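Side-chain contacts in Thiol:disulfide interchange protein (Proteus mirabilis, PDB 4OD7), which probably catalyses disulfide formation in proteins folding in the periplasm, as a thioredoxin-fold dithiol oxidase of the DsbA family: residues A[34-38]-A[39-43]; A[79-83]-A[84-88]; A[108-111]-A[112-116]; A[133-136]-A[137-140]. The protein carries 1 engineered substitution. All coordinates share one frame; numbering follows the deposited sequence.

Contact 1: A[34-38]-A[39-43]; sequences HCYQF and SEVYK
Tyr42 folds back against Gln37, and its side chain is a good one to follow outward. With CG beside its own backbone N (chi1 -67°), CB and CG both pass 3.6 Å from Gln37 O. Farther along the ring, the Gln37 amide comes over one face, with its plane steeply inclined to that of the ring: OE1 sits off-centre, 3.4 Å from Tyr42 CZ and equally near CE2. At the tip, Tyr42 OH is still only 3.7 Å from Gln37 OE1. The bend of Gln37 at chi2 (-71°) turns its amide back to reach this ring.

Tyr36 does similar work one residue earlier. Its ring leans obliquely on the aliphatic part of Glu40, CE1 to CB 3.4 Å, while CE2 touches Val41 CG2; the ring of Phe94 adjoins Tyr36 as well.

The backbone widens here. Tyr36 O accepts a bond from Glu40 N and a weak one from Val41 N, and Tyr42 N reaches Gln37 O at 3.0 Å in a pi-type turn. Cys35 O is held twice by Ser39, through N at 2.9 Å and through OG at 3.0 Å, from opposite faces of the carbonyl plane.

Cys35 N in turn bonds to Ser32 OG, and apolar side chains of the bound peptide pack on Gln37 and Tyr42. The N-terminal end of this helix bears the C-X-X-C redox motif of thioredoxin-fold oxidoreductases, its first cysteine replaced here by the engineered Ser32, with the peptide packed against His34, Gln37 and Tyr42.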
loop_
_atom_site.group_PDB
_atom_site.type_symbol
_atom_site.label_atom_id
_atom_site.label_comp_id
_atom_site.label_asym_id
_atom_site.label_seq_id
_atom_site.Cartn_x
_atom_site.Cartn_y
_atom_site.Cartn_z
ATOM N N HIS A 34 1.175 1.223 11.639
ATOM C CA HIS A 34 2.333 0.634 10.997
ATOM C C HIS A 34 2.458 1.056 9.513
ATOM O O HIS A 34 3.536 1.230 9.011
ATOM C CB HIS A 34 2.276 -0.880 11.111
ATOM C CG HIS A 34 2.637 -1.407 12.474
ATOM N ND1 HIS A 34 1.683 -1.715 13.409
ATOM C CD2 HIS A 34 3.822 -1.690 13.055
ATOM C CE1 HIS A 34 2.265 -2.165 14.504
ATOM N NE2 HIS A 34 3.565 -2.141 14.320
ATOM N N CYS A 35 1.369 1.192 8.791
ATOM C CA CYS A 35 1.484 1.644 7.417
ATOM C C CYS A 35 1.999 3.068 7.329
ATOM O O CYS A 35 2.856 3.372 6.512
ATOM C CB CYS A 35 0.127 1.547 6.780
ATOM S SG CYS A 35 -0.280 -0.086 6.383
ATOM N N TYR A 36 1.543 3.915 8.236
ATOM C CA TYR A 36 2.021 5.278 8.264
ATOM C C TYR A 36 3.492 5.315 8.561
ATOM O O TYR A 36 4.308 5.936 7.885
ATOM C CB TYR A 36 1.264 6.093 9.316
ATOM C CG TYR A 36 1.697 7.534 9.364
ATOM C CD1 TYR A 36 1.449 8.403 8.316
ATOM C CD2 TYR A 36 2.407 8.005 10.441
ATOM C CE1 TYR A 36 1.876 9.693 8.357
ATOM C CE2 TYR A 36 2.822 9.295 10.504
ATOM C CZ TYR A 36 2.556 10.135 9.467
ATOM O OH TYR A 36 3.010 11.427 9.562
ATOM N N GLN A 37 3.833 4.618 9.615
ATOM C CA GLN A 37 5.217 4.492 9.964
ATOM C C GLN A 37 6.119 3.971 8.772
ATOM O O GLN A 37 7.150 4.514 8.491
ATOM C CB GLN A 37 5.289 3.531 11.102
ATOM C CG GLN A 37 5.453 3.990 12.501
ATOM C CD GLN A 37 6.819 4.529 12.715
ATOM O OE1 GLN A 37 7.741 4.294 11.970
ATOM N NE2 GLN A 37 6.950 5.247 13.716
ATOM N N PHE A 38 5.682 2.918 8.093
ATOM C CA PHE A 38 6.415 2.231 7.012
ATOM C C PHE A 38 6.598 3.142 5.777
ATOM O O PHE A 38 7.682 3.242 5.207
ATOM C CB PHE A 38 5.659 0.973 6.595
ATOM C CG PHE A 38 6.491 -0.056 5.827
ATOM C CD1 PHE A 38 7.283 -1.003 6.474
ATOM C CD2 PHE A 38 6.456 -0.082 4.460
ATOM C CE1 PHE A 38 7.978 -1.926 5.780
ATOM C CE2 PHE A 38 7.164 -1.048 3.733
ATOM C CZ PHE A 38 7.917 -1.946 4.385
ATOM N N SER A 39 5.513 3.784 5.342
ATOM C CA SER A 39 5.561 4.498 4.085
ATOM C C SER A 39 5.770 6.009 4.247
ATOM O O SER A 39 6.470 6.597 3.434
ATOM C CB SER A 39 4.274 4.240 3.326
ATOM O OG SER A 39 3.179 4.846 3.961
ATOM N N GLU A 40 5.215 6.654 5.269
ATOM C CA GLU A 40 5.290 8.117 5.367
ATOM C C GLU A 40 6.474 8.606 6.150
ATOM O O GLU A 40 6.999 9.677 5.865
ATOM C CB GLU A 40 4.014 8.710 5.960
ATOM C CG GLU A 40 2.731 8.549 5.166
ATOM C CD GLU A 40 2.776 9.379 3.925
ATOM O OE1 GLU A 40 2.913 10.593 4.126
ATOM O OE2 GLU A 40 2.616 8.911 2.783
ATOM N N VAL A 41 6.911 7.827 7.136
ATOM C CA VAL A 41 8.069 8.199 7.982
ATOM C C VAL A 41 9.353 7.549 7.452
ATOM O O VAL A 41 10.304 8.242 7.111
ATOM C CB VAL A 41 7.851 7.793 9.494
ATOM C CG1 VAL A 41 9.050 8.214 10.340
ATOM C CG2 VAL A 41 6.534 8.387 10.060
ATOM N N TYR A 42 9.386 6.228 7.410
ATOM C CA TYR A 42 10.569 5.500 6.980
ATOM C C TYR A 42 10.708 5.474 5.457
ATOM O O TYR A 42 11.808 5.272 4.954
ATOM C CB TYR A 42 10.550 4.051 7.490
ATOM C CG TYR A 42 10.681 3.862 8.993
ATOM C CD1 TYR A 42 11.218 4.842 9.814
ATOM C CD2 TYR A 42 10.324 2.651 9.580
ATOM C CE1 TYR A 42 11.348 4.640 11.168
ATOM C CE2 TYR A 42 10.455 2.438 10.940
ATOM C CZ TYR A 42 10.973 3.424 11.734
ATOM O OH TYR A 42 11.116 3.192 13.092
ATOM N N LYS A 43 9.592 5.635 4.742
ATOM C CA LYS A 43 9.589 5.655 3.278
ATOM C C LYS A 43 10.146 4.349 2.686
ATOM O O LYS A 43 10.954 4.371 1.779
ATOM C CB LYS A 43 10.416 6.853 2.809
ATOM C CG LYS A 43 9.921 8.199 3.339
ATOM C CD LYS A 43 10.850 9.293 2.934
ATOM C CE LYS A 43 10.480 10.646 3.474
ATOM N NZ LYS A 43 11.156 11.716 2.648
#

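Contact 2: A[79-83]-A[84-88]; sequences VAIAL and GVEDQ
Val85 turns its two methyls different ways against the end of the preceding helix. CG2 rests 3.9 Å from Leu83 CB and, more loosely, 4.4 Å from Ala80 CB, whereas CG1 lies over the backbone at Leu83 O, 3.5 Å away. Val118 touches both Leu83 and Val85, extending this apolar patch. The chain can fold back like this because the helix closes in a Schellman motif: Gly84, with positive phi (70°), is the C-prime residue, Val85 N bonds to Ala80 O at 2.8 Å in the plane of that carbonyl, and Gly84 N makes a weak bond to Ile81 O. A water donates to Leu83 O and, weakly, to Gly84 O.

Glu86 comes in from the start of the next helix. A sharp bend at chi2 (96°) swings its carboxylate back over the turn, where it meets carbon: OE2 is 3.7 Å from Ile81 CA and 4.1 Å from Ile81 CG1, the two side chains crossing obliquely. Glu86 CG stands 4.0 Å from Ala80 O, the acceptor of the Val85 bond. Glu86 N is buried here without a hydrogen-bonding partner in the model.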
loop_
_atom_site.group_PDB
_atom_site.type_symbol
_atom_site.label_atom_id
_atom_site.label_comp_id
_atom_site.label_asym_id
_atom_site.label_seq_id
_atom_site.Cartn_x
_atom_site.Cartn_y
_atom_site.Cartn_z
ATOM N N VAL A 79 -9.851 6.572 -6.176
ATOM C CA VAL A 79 -9.989 7.917 -6.736
ATOM C C VAL A 79 -8.608 8.558 -6.884
ATOM O O VAL A 79 -8.328 9.223 -7.877
ATOM C CB VAL A 79 -10.920 8.788 -5.877
ATOM C CG1 VAL A 79 -10.897 10.249 -6.355
ATOM C CG2 VAL A 79 -12.332 8.232 -5.937
ATOM N N ALA A 80 -7.760 8.385 -5.869
ATOM C CA ALA A 80 -6.437 8.979 -5.888
ATOM C C ALA A 80 -5.632 8.454 -7.073
ATOM O O ALA A 80 -4.891 9.215 -7.709
ATOM C CB ALA A 80 -5.724 8.701 -4.601
ATOM N N ILE A 81 -5.741 7.143 -7.314
ATOM C CA ILE A 81 -5.100 6.473 -8.444
ATOM C C ILE A 81 -5.671 7.005 -9.739
ATOM O O ILE A 81 -4.916 7.324 -10.649
ATOM C CB ILE A 81 -5.244 4.967 -8.389
ATOM C CG1 ILE A 81 -4.492 4.437 -7.151
ATOM C CG2 ILE A 81 -4.717 4.315 -9.672
ATOM C CD1 ILE A 81 -4.822 3.045 -6.831
ATOM N N ALA A 82 -6.997 7.054 -9.835
ATOM C CA ALA A 82 -7.641 7.494 -11.057
ATOM C C ALA A 82 -7.271 8.936 -11.435
ATOM O O ALA A 82 -7.164 9.265 -12.641
ATOM C CB ALA A 82 -9.171 7.341 -10.951
ATOM N N LEU A 83 -7.144 9.806 -10.427
ATOM C CA LEU A 83 -6.826 11.215 -10.673
ATOM C C LEU A 83 -5.324 11.402 -10.717
ATOM O O LEU A 83 -4.864 12.469 -11.081
ATOM C CB LEU A 83 -7.451 12.115 -9.602
ATOM C CG LEU A 83 -8.984 12.068 -9.621
ATOM C CD1 LEU A 83 -9.602 12.993 -8.646
ATOM C CD2 LEU A 83 -9.568 12.265 -11.022
ATOM N N GLY A 84 -4.576 10.376 -10.293
ATOM C CA GLY A 84 -3.125 10.401 -10.282
ATOM C C GLY A 84 -2.579 11.356 -9.243
ATOM O O GLY A 84 -1.505 11.932 -9.430
ATOM N N VAL A 85 -3.261 11.456 -8.113
ATOM C CA VAL A 85 -2.884 12.427 -7.082
ATOM C C VAL A 85 -2.479 11.759 -5.769
ATOM O O VAL A 85 -2.647 12.312 -4.704
ATOM C CB VAL A 85 -4.045 13.440 -6.873
ATOM C CG1 VAL A 85 -4.335 14.220 -8.146
ATOM C CG2 VAL A 85 -5.321 12.724 -6.402
ATOM N N GLU A 86 -1.991 10.537 -5.886
ATOM C CA GLU A 86 -1.570 9.717 -4.761
ATOM C C GLU A 86 -0.632 10.496 -3.848
ATOM O O GLU A 86 -0.871 10.613 -2.670
ATOM C CB GLU A 86 -0.863 8.455 -5.253
ATOM C CG GLU A 86 -1.671 7.526 -6.157
ATOM C CD GLU A 86 -1.390 7.780 -7.637
ATOM O OE1 GLU A 86 -1.042 8.932 -8.002
ATOM O OE2 GLU A 86 -1.464 6.819 -8.449
ATOM N N ASP A 87 0.400 11.096 -4.414
ATOM C CA ASP A 87 1.383 11.789 -3.597
ATOM C C ASP A 87 0.864 13.002 -2.849
ATOM O O ASP A 87 1.346 13.333 -1.770
ATOM C CB ASP A 87 2.533 12.265 -4.497
ATOM C CG ASP A 87 3.493 11.170 -4.863
ATOM O OD1 ASP A 87 3.277 10.027 -4.425
ATOM O OD2 ASP A 87 4.458 11.460 -5.616
ATOM N N GLN A 88 -0.111 13.661 -3.433
ATOM C CA GLN A 88 -0.735 14.843 -2.862
ATOM C C GLN A 88 -1.726 14.529 -1.733
ATOM O O GLN A 88 -1.768 15.234 -0.766
ATOM C CB GLN A 88 -1.464 15.639 -3.967
ATOM C CG GLN A 88 -0.587 16.439 -4.951
ATOM C CD GLN A 88 0.379 15.607 -5.808
ATOM O OE1 GLN A 88 0.043 14.528 -6.330
ATOM N NE2 GLN A 88 1.596 16.117 -5.951
HETATM O O HOH W 1 -2.672 14.049 -11.728
#

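Contact 3: A[108-111]-A[112-116]; sequences DIRT and TFINA
Asp108 O is gripped twice by Thr112: by OG1 at 2.6 Å and by the backbone N at 2.9 Å. The two donors come from opposite faces of the carbonyl plane, each tilted by about 30° from it. Thr112 can do this because its hydroxyl stands beside its own backbone N (chi1 -55°) and so points back up the helix to the residue four earlier.

On the buried side Ile109 and Phe113 run side by side in the same direction, Ile109 CG2 3.9 Å from Phe113 CE2. The ring also presents its edge to Ile109 O, which lies in the ring plane, 3.3 Å from CD2. Ala76 of helix 70-83 and Tyr123 of helix 120-126 touch both residues, and Met73 touches Ile109.

Toward the surface, Ile114 CD1 covers one face of the Arg110 guanidinium near its rim, 3.8 Å from NH1. The salt bridge from Arg110 NE to Asp124 pins the same group. Thr111 and Asn115 also lie alongside each other, CG2 to ND2 3.4 Å.

A threonine hydroxyl doubling the i to i-4 backbone bond is a familiar feature of alpha-helices; this helix, 106-115, belongs to the helical domain that DsbA proteins insert into the thioredoxin fold.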
loop_
_atom_site.group_PDB
_atom_site.type_symbol
_atom_site.label_atom_id
_atom_site.label_comp_id
_atom_site.label_asym_id
_atom_site.label_seq_id
_atom_site.Cartn_x
_atom_site.Cartn_y
_atom_site.Cartn_z
ATOM N N ASP A 108 -16.136 14.197 4.392
ATOM C CA ASP A 108 -14.806 14.579 4.832
ATOM C C ASP A 108 -13.690 14.051 3.924
ATOM O O ASP A 108 -12.662 14.678 3.736
ATOM C CB ASP A 108 -14.582 14.097 6.244
ATOM C CG ASP A 108 -15.457 14.794 7.227
ATOM O OD1 ASP A 108 -15.886 15.943 6.978
ATOM O OD2 ASP A 108 -15.678 14.199 8.277
ATOM N N ILE A 109 -13.866 12.852 3.405
ATOM C CA ILE A 109 -12.921 12.335 2.424
ATOM C C ILE A 109 -12.899 13.276 1.227
ATOM O O ILE A 109 -11.845 13.731 0.806
ATOM C CB ILE A 109 -13.265 10.924 1.990
ATOM C CG1 ILE A 109 -13.361 10.025 3.222
ATOM C CG2 ILE A 109 -12.198 10.415 1.051
ATOM C CD1 ILE A 109 -13.715 8.589 2.954
ATOM N N ARG A 110 -14.073 13.596 0.705
ATOM C CA ARG A 110 -14.209 14.567 -0.376
ATOM C C ARG A 110 -13.538 15.913 -0.067
ATOM O O ARG A 110 -12.755 16.422 -0.884
ATOM C CB ARG A 110 -15.681 14.763 -0.682
ATOM C CG ARG A 110 -15.968 15.715 -1.807
ATOM C CD ARG A 110 -17.413 15.702 -2.136
ATOM N NE ARG A 110 -17.710 16.580 -3.255
ATOM C CZ ARG A 110 -17.966 17.879 -3.129
ATOM N NH1 ARG A 110 -17.892 18.460 -1.940
ATOM N NH2 ARG A 110 -18.262 18.610 -4.196
ATOM N N THR A 111 -13.795 16.466 1.116
ATOM C CA THR A 111 -13.174 17.740 1.518
ATOM C C THR A 111 -11.673 17.617 1.519
ATOM O O THR A 111 -11.001 18.542 1.142
ATOM C CB THR A 111 -13.606 18.212 2.912
ATOM O OG1 THR A 111 -15.012 18.487 2.902
ATOM C CG2 THR A 111 -12.872 19.453 3.281
ATOM N N THR A 112 -11.153 16.471 1.954
ATOM C CA THR A 112 -9.712 16.217 1.971
ATOM C C THR A 112 -9.049 16.291 0.590
ATOM O O THR A 112 -8.027 16.944 0.416
ATOM C CB THR A 112 -9.431 14.808 2.568
ATOM O OG1 THR A 112 -10.043 14.707 3.856
ATOM C CG2 THR A 112 -7.924 14.520 2.676
ATOM N N PHE A 113 -9.662 15.639 -0.389
ATOM C CA PHE A 113 -9.193 15.697 -1.770
ATOM C C PHE A 113 -9.188 17.163 -2.255
ATOM O O PHE A 113 -8.187 17.627 -2.796
ATOM C CB PHE A 113 -10.052 14.830 -2.660
ATOM C CG PHE A 113 -9.631 13.370 -2.664
ATOM C CD1 PHE A 113 -9.006 12.800 -3.763
ATOM C CD2 PHE A 113 -9.809 12.577 -1.553
ATOM C CE1 PHE A 113 -8.619 11.467 -3.756
ATOM C CE2 PHE A 113 -9.430 11.215 -1.564
ATOM C CZ PHE A 113 -8.827 10.682 -2.645
ATOM N N ILE A 114 -10.291 17.887 -2.028
ATOM C CA ILE A 114 -10.406 19.286 -2.468
ATOM C C ILE A 114 -9.342 20.187 -1.816
ATOM O O ILE A 114 -8.747 21.009 -2.501
ATOM C CB ILE A 114 -11.830 19.859 -2.180
ATOM C CG1 ILE A 114 -12.893 19.140 -3.036
ATOM C CG2 ILE A 114 -11.859 21.369 -2.415
ATOM C CD1 ILE A 114 -14.320 19.402 -2.619
ATOM N N ASN A 115 -9.044 20.004 -0.530
ATOM C CA ASN A 115 -7.976 20.773 0.109
ATOM C C ASN A 115 -6.566 20.404 -0.348
ATOM O O ASN A 115 -5.644 21.203 -0.239
ATOM C CB ASN A 115 -8.045 20.570 1.576
ATOM C CG ASN A 115 -9.067 21.397 2.183
ATOM O OD1 ASN A 115 -9.279 22.528 1.769
ATOM N ND2 ASN A 115 -9.779 20.828 3.143
ATOM N N ALA A 116 -6.424 19.204 -0.902
ATOM C CA ALA A 116 -5.184 18.768 -1.548
ATOM C C ALA A 116 -5.139 19.179 -3.037
ATOM O O ALA A 116 -4.344 18.616 -3.803
ATOM C CB ALA A 116 -5.023 17.261 -1.413
#

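Contact 4: A[133-136]-A[137-140]; sequences NSLV and SQQQ
Gln139 reaches back to Leu135 with both its backbone and its side chain. Leu135 O accepts from Gln139 N and from Gln139 NE2, each at 3.1 Å, the two donors arriving from opposite faces of the carbonyl plane. The amide donor stands well above that plane, yet the acceptor lies in the plane of the Gln139 amide, and the N-H is reasonably well aimed at it (156°). Ordinary helical bonds run on either side of this one: Ser137 N to Asn133 O, Gln138 N to Ser134 O and Gln140 N to Val136 O.

Water adds one bridge. A single molecule donates to Asn133 O at 2.8 Å and is hydrogen-bonded to Ser137 OG at the same distance.

Two further contacts pack methyls on amides. Val136 CG1, opposite its own backbone N (chi1 157°), lies 3.6 Å from Gln140 CD, and both amide tips of Gln140 are just as near to it. The Leu135 methyl CD2 is a looser neighbour, 4.0 Å from Gln138 NE2.

Leu135, Val136 and Gln139 all touch Ala78 of helix 70-83. Gln139 OE1 accepts from His62 N at the end of strand 58-62, and Gln138 touches Tyr61, so this part of helix 130-145 lies against both that helix and an outermost strand of the sheet.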
loop_
_atom_site.group_PDB
_atom_site.type_symbol
_atom_site.label_atom_id
_atom_site.label_comp_id
_atom_site.label_asym_id
_atom_site.label_seq_id
_atom_site.Cartn_x
_atom_site.Cartn_y
_atom_site.Cartn_z
ATOM N N ASN A 133 -14.730 2.178 -9.951
ATOM C CA ASN A 133 -15.356 0.906 -9.616
ATOM C C ASN A 133 -14.458 -0.310 -9.913
ATOM O O ASN A 133 -14.283 -1.172 -9.074
ATOM C CB ASN A 133 -16.675 0.761 -10.363
ATOM C CG ASN A 133 -17.718 1.781 -9.926
ATOM O OD1 ASN A 133 -17.673 2.326 -8.820
ATOM N ND2 ASN A 133 -18.652 2.057 -10.812
ATOM N N SER A 134 -13.802 -0.316 -11.065
ATOM C CA SER A 134 -12.872 -1.370 -11.437
ATOM C C SER A 134 -11.689 -1.436 -10.510
ATOM O O SER A 134 -11.284 -2.517 -10.120
ATOM C CB SER A 134 -12.353 -1.142 -12.850
ATOM O OG SER A 134 -13.426 -1.190 -13.768
ATOM N N LEU A 135 -11.146 -0.287 -10.139
ATOM C CA LEU A 135 -10.024 -0.245 -9.189
ATOM C C LEU A 135 -10.428 -0.769 -7.811
ATOM O O LEU A 135 -9.624 -1.374 -7.110
ATOM C CB LEU A 135 -9.485 1.187 -9.018
ATOM C CG LEU A 135 -8.686 1.724 -10.184
ATOM C CD1 LEU A 135 -8.534 3.209 -10.049
ATOM C CD2 LEU A 135 -7.331 1.092 -10.278
ATOM N N VAL A 136 -11.654 -0.500 -7.391
ATOM C CA VAL A 136 -12.095 -0.983 -6.089
ATOM C C VAL A 136 -12.129 -2.518 -6.133
ATOM O O VAL A 136 -11.646 -3.182 -5.206
ATOM C CB VAL A 136 -13.484 -0.359 -5.679
ATOM C CG1 VAL A 136 -14.248 -1.250 -4.630
ATOM C CG2 VAL A 136 -13.300 1.174 -5.293
ATOM N N SER A 137 -12.711 -3.066 -7.203
ATOM C CA SER A 137 -12.801 -4.510 -7.404
ATOM C C SER A 137 -11.422 -5.101 -7.443
ATOM O O SER A 137 -11.176 -6.136 -6.851
ATOM C CB SER A 137 -13.588 -4.825 -8.648
ATOM O OG SER A 137 -14.872 -4.292 -8.495
ATOM N N GLN A 138 -10.513 -4.426 -8.139
ATOM C CA GLN A 138 -9.136 -4.888 -8.270
ATOM C C GLN A 138 -8.454 -5.063 -6.917
ATOM O O GLN A 138 -7.716 -6.021 -6.719
ATOM C CB GLN A 138 -8.312 -3.906 -9.069
ATOM C CG GLN A 138 -6.931 -4.464 -9.352
ATOM C CD GLN A 138 -6.245 -3.756 -10.497
ATOM O OE1 GLN A 138 -6.216 -4.254 -11.610
ATOM N NE2 GLN A 138 -5.671 -2.585 -10.216
ATOM N N GLN A 139 -8.667 -4.090 -6.038
ATOM C CA GLN A 139 -8.090 -4.089 -4.688
ATOM C C GLN A 139 -8.647 -5.196 -3.803
ATOM O O GLN A 139 -7.911 -5.973 -3.183
ATOM C CB GLN A 139 -8.340 -2.741 -4.058
ATOM C CG GLN A 139 -7.534 -1.668 -4.713
ATOM C CD GLN A 139 -7.791 -0.302 -4.130
ATOM O OE1 GLN A 139 -7.163 0.098 -3.144
ATOM N NE2 GLN A 139 -8.706 0.439 -4.749
ATOM N N GLN A 140 -9.971 -5.264 -3.783
ATOM C CA GLN A 140 -10.692 -6.179 -2.946
ATOM C C GLN A 140 -10.367 -7.612 -3.313
ATOM O O GLN A 140 -10.221 -8.430 -2.446
ATOM C CB GLN A 140 -12.179 -5.939 -3.102
ATOM C CG GLN A 140 -12.689 -4.591 -2.598
ATOM C CD GLN A 140 -14.160 -4.392 -2.968
ATOM O OE1 GLN A 140 -14.603 -4.822 -4.049
ATOM N NE2 GLN A 140 -14.927 -3.744 -2.087
HETATM O O HOH W 2 -16.218 -2.124 -7.329
#

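Contact 1 is the one at the redox site: its helix begins next to the bound peptide, and a thiocyanate ion, probably from the crystallisation liquor, sits about 3 Å from the Tyr42 side chain. The centres of contact 1 and contact 2 are about 18 Å apart. Contact 2 is the piece that joins contacts 3 and 4. It meets contact 3 where Val79 CG1 comes 3.7 Å from Phe113 CE1, and contact 4 where Ile81 CG2 is 4.0 Å from Leu135 CD1. Contacts 3 and 4 do not touch, their centres being about 21 Å apart. Contact 4 is also about 24 Å from contact 1, centre to centre, on the opposite side of the chain's centre.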